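Local coordinates for protein beta-galactosidase (Bacteroides thetaiotaomicron, PDB 5MUJ) that probably acts as a glycoside hydrolase on the plant pectin rhamnogalacturonan II, and binds a glycan of that pectin's side chain B in its ligand pocket, at residues F286-F291 and F331-Y336; K325-L330 and H346-V351. All coordinates share one frame; numbering follows the deposited sequence.

Interaction 1: residues F286-F291 and F331-Y336. With RAM (alpha-L-rhamnopyranose), chain B.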
loop_
_atom_site.group_PDB
_atom_site.type_symbol
_atom_site.label_atom_id
_atom_site.label_comp_id
_atom_site.label_asym_id
_atom_site.label_seq_id
_atom_site.Cartn_x
_atom_site.Cartn_y
_atom_site.Cartn_z
ATOM N N PHE A 286 8.409 3.526 3.990
ATOM C CA PHE A 286 8.595 2.936 2.675
ATOM C C PHE A 286 7.503 3.531 1.798
ATOM O O PHE A 286 6.341 3.581 2.218
ATOM C CB PHE A 286 8.472 1.402 2.760
ATOM C CG PHE A 286 9.513 0.779 3.624
ATOM C CD1 PHE A 286 10.802 0.624 3.138
ATOM C CD2 PHE A 286 9.248 0.434 4.945
ATOM C CE1 PHE A 286 11.779 0.012 3.926
ATOM C CE2 PHE A 286 10.229 -0.132 5.735
ATOM C CZ PHE A 286 11.517 -0.284 5.226
ATOM N N TYR A 287 7.882 3.983 0.611
ATOM C CA TYR A 287 6.913 4.573 -0.335
ATOM C C TYR A 287 7.338 4.296 -1.762
ATOM O O TYR A 287 8.528 3.979 -2.020
ATOM C CB TYR A 287 6.773 6.078 -0.052
ATOM C CG TYR A 287 7.908 6.926 -0.528
ATOM C CD1 TYR A 287 7.878 7.489 -1.811
ATOM C CD2 TYR A 287 8.999 7.202 0.294
ATOM C CE1 TYR A 287 8.928 8.299 -2.256
ATOM C CE2 TYR A 287 10.042 8.010 -0.140
ATOM C CZ TYR A 287 9.988 8.552 -1.420
ATOM O OH TYR A 287 11.028 9.338 -1.842
ATOM N N PHE A 288 6.403 4.420 -2.696
ATOM C CA PHE A 288 6.711 4.378 -4.125
ATOM C C PHE A 288 6.517 5.740 -4.748
ATOM O O PHE A 288 5.716 6.601 -4.261
ATOM C CB PHE A 288 5.909 3.354 -4.946
ATOM C CG PHE A 288 4.580 3.832 -5.538
ATOM C CD1 PHE A 288 3.397 3.839 -4.768
ATOM C CD2 PHE A 288 4.462 4.192 -6.881
ATOM C CE1 PHE A 288 2.195 4.194 -5.303
ATOM C CE2 PHE A 288 3.222 4.652 -7.419
ATOM C CZ PHE A 288 2.103 4.614 -6.630
ATOM N N SER A 289 7.222 5.916 -5.848
ATOM C CA SER A 289 7.024 7.067 -6.689
ATOM C C SER A 289 6.960 6.625 -8.136
ATOM O O SER A 289 7.545 5.611 -8.510
ATOM C CB SER A 289 8.144 8.074 -6.476
ATOM O OG SER A 289 7.824 9.319 -7.105
ATOM N N ALA A 290 6.216 7.349 -8.944
ATOM C CA ALA A 290 6.143 7.114 -10.382
ATOM C C ALA A 290 6.203 8.443 -11.095
ATOM O O ALA A 290 5.737 9.477 -10.538
ATOM C CB ALA A 290 4.898 6.345 -10.805
ATOM N N PHE A 291 6.728 8.425 -12.321
ATOM C CA PHE A 291 6.778 9.643 -13.188
ATOM C C PHE A 291 7.510 10.767 -12.464
ATOM O O PHE A 291 7.125 11.946 -12.552
ATOM C CB PHE A 291 5.379 10.047 -13.659
ATOM C CG PHE A 291 4.578 8.891 -14.155
ATOM C CD1 PHE A 291 5.064 8.105 -15.196
ATOM C CD2 PHE A 291 3.396 8.506 -13.515
ATOM C CE1 PHE A 291 4.363 6.984 -15.627
ATOM C CE2 PHE A 291 2.696 7.387 -13.943
ATOM C CZ PHE A 291 3.187 6.621 -14.991
ATOM N N PHE A 331 7.336 -1.200 -14.195
ATOM C CA PHE A 331 7.171 -0.666 -12.866
ATOM C C PHE A 331 7.655 -1.698 -11.844
ATOM O O PHE A 331 7.338 -2.896 -11.974
ATOM C CB PHE A 331 5.700 -0.340 -12.510
ATOM C CG PHE A 331 4.971 0.578 -13.470
ATOM C CD1 PHE A 331 5.587 1.701 -13.985
ATOM C CD2 PHE A 331 3.620 0.359 -13.778
ATOM C CE1 PHE A 331 4.889 2.557 -14.829
ATOM C CE2 PHE A 331 2.934 1.201 -14.642
ATOM C CZ PHE A 331 3.577 2.299 -15.151
ATOM N N ALA A 332 8.416 -1.273 -10.837
ATOM C CA ALA A 332 8.764 -2.163 -9.696
ATOM C C ALA A 332 8.537 -1.331 -8.452
ATOM O O ALA A 332 9.355 -0.493 -8.106
ATOM C CB ALA A 332 10.206 -2.679 -9.763
ATOM N N HIS A 333 7.377 -1.504 -7.835
ATOM C CA HIS A 333 6.808 -0.436 -7.036
ATOM C C HIS A 333 5.688 -0.881 -6.097
ATOM O O HIS A 333 4.941 -1.817 -6.377
ATOM C CB HIS A 333 6.322 0.714 -7.961
ATOM C CG HIS A 333 5.072 0.425 -8.728
ATOM N ND1 HIS A 333 4.628 -0.828 -9.056
ATOM C CD2 HIS A 333 4.121 1.273 -9.202
ATOM C CE1 HIS A 333 3.494 -0.752 -9.728
ATOM N NE2 HIS A 333 3.164 0.521 -9.831
ATOM N N LYS A 334 5.551 -0.104 -5.018
ATOM C CA LYS A 334 4.598 -0.308 -3.918
ATOM C C LYS A 334 5.252 -1.255 -2.966
ATOM O O LYS A 334 5.981 -2.124 -3.426
ATOM C CB LYS A 334 3.210 -0.708 -4.397
ATOM C CG LYS A 334 2.683 0.196 -5.509
ATOM C CD LYS A 334 1.260 -0.124 -5.835
ATOM C CE LYS A 334 0.762 0.750 -6.966
ATOM N NZ LYS A 334 -0.634 0.406 -7.296
ATOM N N SER A 335 5.143 -1.015 -1.666
ATOM C CA SER A 335 5.927 -1.765 -0.660
ATOM C C SER A 335 5.121 -2.378 0.444
ATOM O O SER A 335 4.143 -1.831 0.953
ATOM C CB SER A 335 6.947 -0.832 0.011
ATOM O OG SER A 335 7.814 -0.250 -0.945
ATOM N N TYR A 336 5.566 -3.570 0.832
ATOM C CA TYR A 336 5.364 -4.063 2.179
ATOM C C TYR A 336 6.617 -4.841 2.582
ATOM O O TYR A 336 7.088 -5.666 1.828
ATOM C CB TYR A 336 4.098 -4.917 2.291
ATOM C CG TYR A 336 3.446 -4.760 3.616
ATOM C CD1 TYR A 336 3.891 -5.474 4.731
ATOM C CD2 TYR A 336 2.403 -3.811 3.808
ATOM C CE1 TYR A 336 3.331 -5.286 5.972
ATOM C CE2 TYR A 336 1.827 -3.639 5.051
ATOM C CZ TYR A 336 2.290 -4.378 6.134
ATOM O OH TYR A 336 1.744 -4.251 7.393
HETATM C C1 RAM B . -1.414 4.552 -11.207
HETATM C C2 RAM B . -1.757 3.512 -10.172
HETATM C C3 RAM B . -1.135 2.186 -10.604
HETATM C C4 RAM B . 0.373 2.401 -10.745
HETATM C C5 RAM B . 0.799 3.551 -11.670
HETATM C C6 RAM B . 2.241 3.970 -11.440
HETATM O O2 RAM B . -1.241 3.959 -8.890
HETATM O O3 RAM B . -1.420 1.133 -9.679
HETATM O O4 RAM B . 0.937 1.231 -11.314
HETATM O O5 RAM B . -0.049 4.727 -11.634
#

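Interaction 2: residues K325-L330 and H346-V351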
loop_
_atom_site.group_PDB
_atom_site.type_symbol
_atom_site.label_atom_id
_atom_site.label_comp_id
_atom_site.label_asym_id
_atom_site.label_seq_id
_atom_site.Cartn_x
_atom_site.Cartn_y
_atom_site.Cartn_z
ATOM N N LYS A 325 14.405 -6.751 -14.059
ATOM C CA LYS A 325 14.150 -8.100 -14.566
ATOM C C LYS A 325 13.032 -8.061 -15.582
ATOM O O LYS A 325 12.259 -7.109 -15.617
ATOM C CB LYS A 325 13.719 -9.000 -13.418
ATOM C CG LYS A 325 14.821 -9.202 -12.387
ATOM C CD LYS A 325 14.703 -10.503 -11.602
ATOM C CE LYS A 325 14.567 -11.710 -12.494
ATOM N NZ LYS A 325 15.532 -11.694 -13.628
ATOM N N ASN A 326 12.904 -9.128 -16.357
ATOM C CA ASN A 326 11.785 -9.309 -17.277
ATOM C C ASN A 326 10.441 -8.922 -16.640
ATOM O O ASN A 326 9.700 -8.061 -17.151
ATOM C CB ASN A 326 11.740 -10.794 -17.724
ATOM C CG ASN A 326 11.393 -11.775 -16.574
ATOM O OD1 ASN A 326 12.041 -11.799 -15.505
ATOM N ND2 ASN A 326 10.336 -12.570 -16.781
ATOM N N TYR A 327 10.185 -9.515 -15.474
ATOM C CA TYR A 327 8.871 -9.520 -14.916
ATOM C C TYR A 327 8.530 -8.137 -14.288
ATOM O O TYR A 327 7.360 -7.863 -14.032
ATOM C CB TYR A 327 8.714 -10.714 -13.945
ATOM C CG TYR A 327 9.472 -10.616 -12.636
ATOM C CD1 TYR A 327 9.079 -9.675 -11.692
ATOM C CD2 TYR A 327 10.600 -11.407 -12.338
ATOM C CE1 TYR A 327 9.705 -9.534 -10.481
ATOM C CE2 TYR A 327 11.247 -11.253 -11.102
ATOM C CZ TYR A 327 10.800 -10.285 -10.183
ATOM O OH TYR A 327 11.338 -10.025 -8.923
ATOM N N ASP A 328 9.540 -7.305 -13.991
ATOM C CA ASP A 328 9.264 -5.916 -13.440
ATOM C C ASP A 328 9.826 -4.759 -14.262
ATOM O O ASP A 328 10.029 -3.630 -13.745
ATOM C CB ASP A 328 9.704 -5.800 -11.968
ATOM C CG ASP A 328 11.223 -5.911 -11.757
ATOM O OD1 ASP A 328 11.998 -5.770 -12.722
ATOM O OD2 ASP A 328 11.658 -6.151 -10.590
ATOM N N GLU A 329 9.952 -5.006 -15.557
ATOM C CA GLU A 329 10.712 -4.127 -16.419
ATOM C C GLU A 329 10.089 -2.727 -16.640
ATOM O O GLU A 329 10.793 -1.833 -17.072
ATOM C CB GLU A 329 10.955 -4.782 -17.767
ATOM C CG GLU A 329 9.726 -4.885 -18.651
ATOM C CD GLU A 329 9.833 -5.871 -19.810
ATOM O OE1 GLU A 329 10.957 -6.213 -20.252
ATOM O OE2 GLU A 329 8.765 -6.296 -20.292
ATOM N N LEU A 330 8.796 -2.565 -16.361
ATOM C CA LEU A 330 8.121 -1.271 -16.507
ATOM C C LEU A 330 8.005 -0.557 -15.162
ATOM O O LEU A 330 8.499 0.568 -15.020
ATOM C CB LEU A 330 6.753 -1.468 -17.156
ATOM C CG LEU A 330 5.955 -0.168 -17.395
ATOM C CD1 LEU A 330 6.708 0.790 -18.303
ATOM C CD2 LEU A 330 4.577 -0.477 -17.959
ATOM N N HIS A 346 11.060 -7.670 0.954
ATOM C CA HIS A 346 10.399 -6.506 0.420
ATOM C C HIS A 346 9.426 -6.984 -0.664
ATOM O O HIS A 346 9.851 -7.369 -1.747
ATOM C CB HIS A 346 11.416 -5.526 -0.130
ATOM C CG HIS A 346 10.851 -4.157 -0.420
ATOM N ND1 HIS A 346 11.597 -3.014 -0.218
ATOM C CD2 HIS A 346 9.671 -3.735 -0.975
ATOM C CE1 HIS A 346 10.890 -1.946 -0.581
ATOM N NE2 HIS A 346 9.730 -2.350 -1.042
ATOM N N PHE A 347 8.115 -6.945 -0.334
ATOM C CA PHE A 347 7.063 -7.292 -1.267
ATOM C C PHE A 347 6.692 -6.081 -2.113
ATOM O O PHE A 347 6.556 -4.960 -1.575
ATOM C CB PHE A 347 5.821 -7.796 -0.519
ATOM C CG PHE A 347 6.079 -9.065 0.264
ATOM C CD1 PHE A 347 6.681 -9.020 1.514
ATOM C CD2 PHE A 347 5.739 -10.312 -0.264
ATOM C CE1 PHE A 347 6.941 -10.200 2.243
ATOM C CE2 PHE A 347 6.015 -11.487 0.452
ATOM C CZ PHE A 347 6.602 -11.416 1.698
ATOM N N TYR A 348 6.538 -6.265 -3.410
ATOM C CA TYR A 348 6.255 -5.126 -4.304
ATOM C C TYR A 348 5.454 -5.560 -5.490
ATOM O O TYR A 348 5.296 -6.761 -5.710
ATOM C CB TYR A 348 7.550 -4.445 -4.746
ATOM C CG TYR A 348 8.474 -5.228 -5.687
ATOM C CD1 TYR A 348 9.429 -6.152 -5.188
ATOM C CD2 TYR A 348 8.356 -5.126 -7.046
ATOM C CE1 TYR A 348 10.273 -6.800 -6.062
ATOM C CE2 TYR A 348 9.189 -5.801 -7.930
ATOM C CZ TYR A 348 10.142 -6.678 -7.412
ATOM O OH TYR A 348 11.016 -7.367 -8.273
ATOM N N CYS A 349 4.879 -4.615 -6.217
ATOM C CA CYS A 349 4.080 -4.904 -7.407
ATOM C C CYS A 349 4.962 -4.777 -8.636
ATOM O O CYS A 349 5.598 -3.735 -8.854
ATOM C CB CYS A 349 2.870 -3.957 -7.520
ATOM S SG CYS A 349 1.943 -4.128 -9.059
ATOM N N ALA A 350 5.031 -5.870 -9.408
ATOM C CA ALA A 350 5.849 -5.964 -10.591
ATOM C C ALA A 350 4.943 -5.843 -11.794
ATOM O O ALA A 350 3.941 -6.571 -11.870
ATOM C CB ALA A 350 6.542 -7.337 -10.589
ATOM N N VAL A 351 5.271 -4.894 -12.695
ATOM C CA VAL A 351 4.610 -4.728 -13.959
ATOM C C VAL A 351 5.638 -4.714 -15.090
ATOM O O VAL A 351 6.659 -4.041 -14.992
ATOM C CB VAL A 351 3.814 -3.401 -13.969
ATOM C CG1 VAL A 351 3.038 -3.203 -15.286
ATOM C CG2 VAL A 351 2.898 -3.376 -12.752
#

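Interaction 1: residues F286-F291 and F331-Y336
The ring of Phe288 lies over the side chain of Lys334, whose CG rests above one face, displaced toward the rim, in a CH-pi contact 4.1 Å from the Phe288 centroid. The same face receives the edge of the His333 imidazole in an offset edge-to-face pair, with planes at 85° and His333 CD2 reaching to 3.7 Å from Phe288 CD2. A broad aromatic ring suits this place because it can support a methylene chain and a heteroaromatic edge together. His333 is itself sandwiched: Phe331 CB sits over one face of its ring and Lys334 CG over the other, which should limit rotation of the imidazole.

The polar ends of Lys334 and His333 both reach the bound rhamnose. With CG anti to its carbonyl carbon (chi1 -49°) and the chain extended beyond it, Lys334 carries its ammonium past Phe288 to the sugar, where its NZ donates to RAM O3 over 2.6 Å; Lys334 NZ also forms a salt bridge with Asp61. His333 NE2 lies 2.8 Å from RAM O4 in a nearly straight hydrogen bond (169°), and ND1 is engaged by Cys349 O, so the ring is held through both nitrogens. Apolar residues meet the sugar's methyl: RAM C6 is 3.6 Å from Ala290 CB and lies over one face of Phe331. Next to it, Phe291 CZ approaches Phe331 CZ at 4.3 Å.

No hydrogen bond joins the two segments directly, although their strands run roughly antiparallel; the contact rests mainly on side chains, with Phe288 CB also packed 3.5 Å from the backbone N of Lys334. The segments belong to different blades of an apparent five-bladed beta-propeller: strand 282-290 pairs with 270-279 and 299-306, whereas 331-340 is an end strand of the neighbouring sheet, on the side toward the pocket, beside 343-351.

Interaction 2: residues K325-L330 and H346-V351
Tyr327, Tyr348 and Asp328 form a short hydrogen-bonded chain. The Tyr327 hydroxyl donates to Tyr348 OH over 2.8 Å, and Tyr348 OH in turn donates to Asp328 OD2 over 2.7 Å, reaching the anti side of the carboxylate, 17° out of its plane. Tyrosine suits position 348 because its hydroxyl can accept and donate at once. The two phenol side chains cross at about a right angle, allowing their hydroxyls to meet without the rings stacking. OD2 also has a salt bridge with Lys46, while OD1 accepts from Lys325 N, so the aspartate ties the loop's own turn to the strand. A phenylalanine in place of Tyr348 would probably leave the Tyr327 hydroxyl without its acceptor and Asp328 OD2 without one of its donors.

One backbone bond joins the segments, from Leu330 N to Val351 O at 2.9 Å.

Apolar contacts fill in around these bonds. Ala350 CB fits against the edge of the Tyr327 ring, 3.6 Å from Tyr327 CD1, where a small methyl lets the loop come close; the same methyl lies 3.6 Å from Tyr327 O, a carbonyl oxygen buried without a hydrogen-bond partner. Leu330 and Val351 run side by side, Leu330 CD2 4.1 Å from Val351 CG1.

Loop 325-330 precedes strand 331-340 and folds back on 346-351, the end of strand 343-351, which is flanked by 331-340 and 357-363.

Overall arrangement
The two contacts meet along one sheet: strand 331-340 of interaction 1 pairs with strand 343-351 of interaction 2, joined by the backbone bonds His333 O to Cys349 N and Tyr336 O to Phe347 N. Both are largely buried, but the centre of interaction 1 lies about 9 Å from the centre of the chain and that of interaction 2 about 15 Å, where Glu329 is exposed. Interaction 1 bridges separate sheets and lines the glycan pocket, using aromatic rings and methylenes to position polar groups for the sugar. Interaction 2 joins a loop to a strand of one sheet, and its polar groups serve each other through hydroxyls, a carboxylate and backbone.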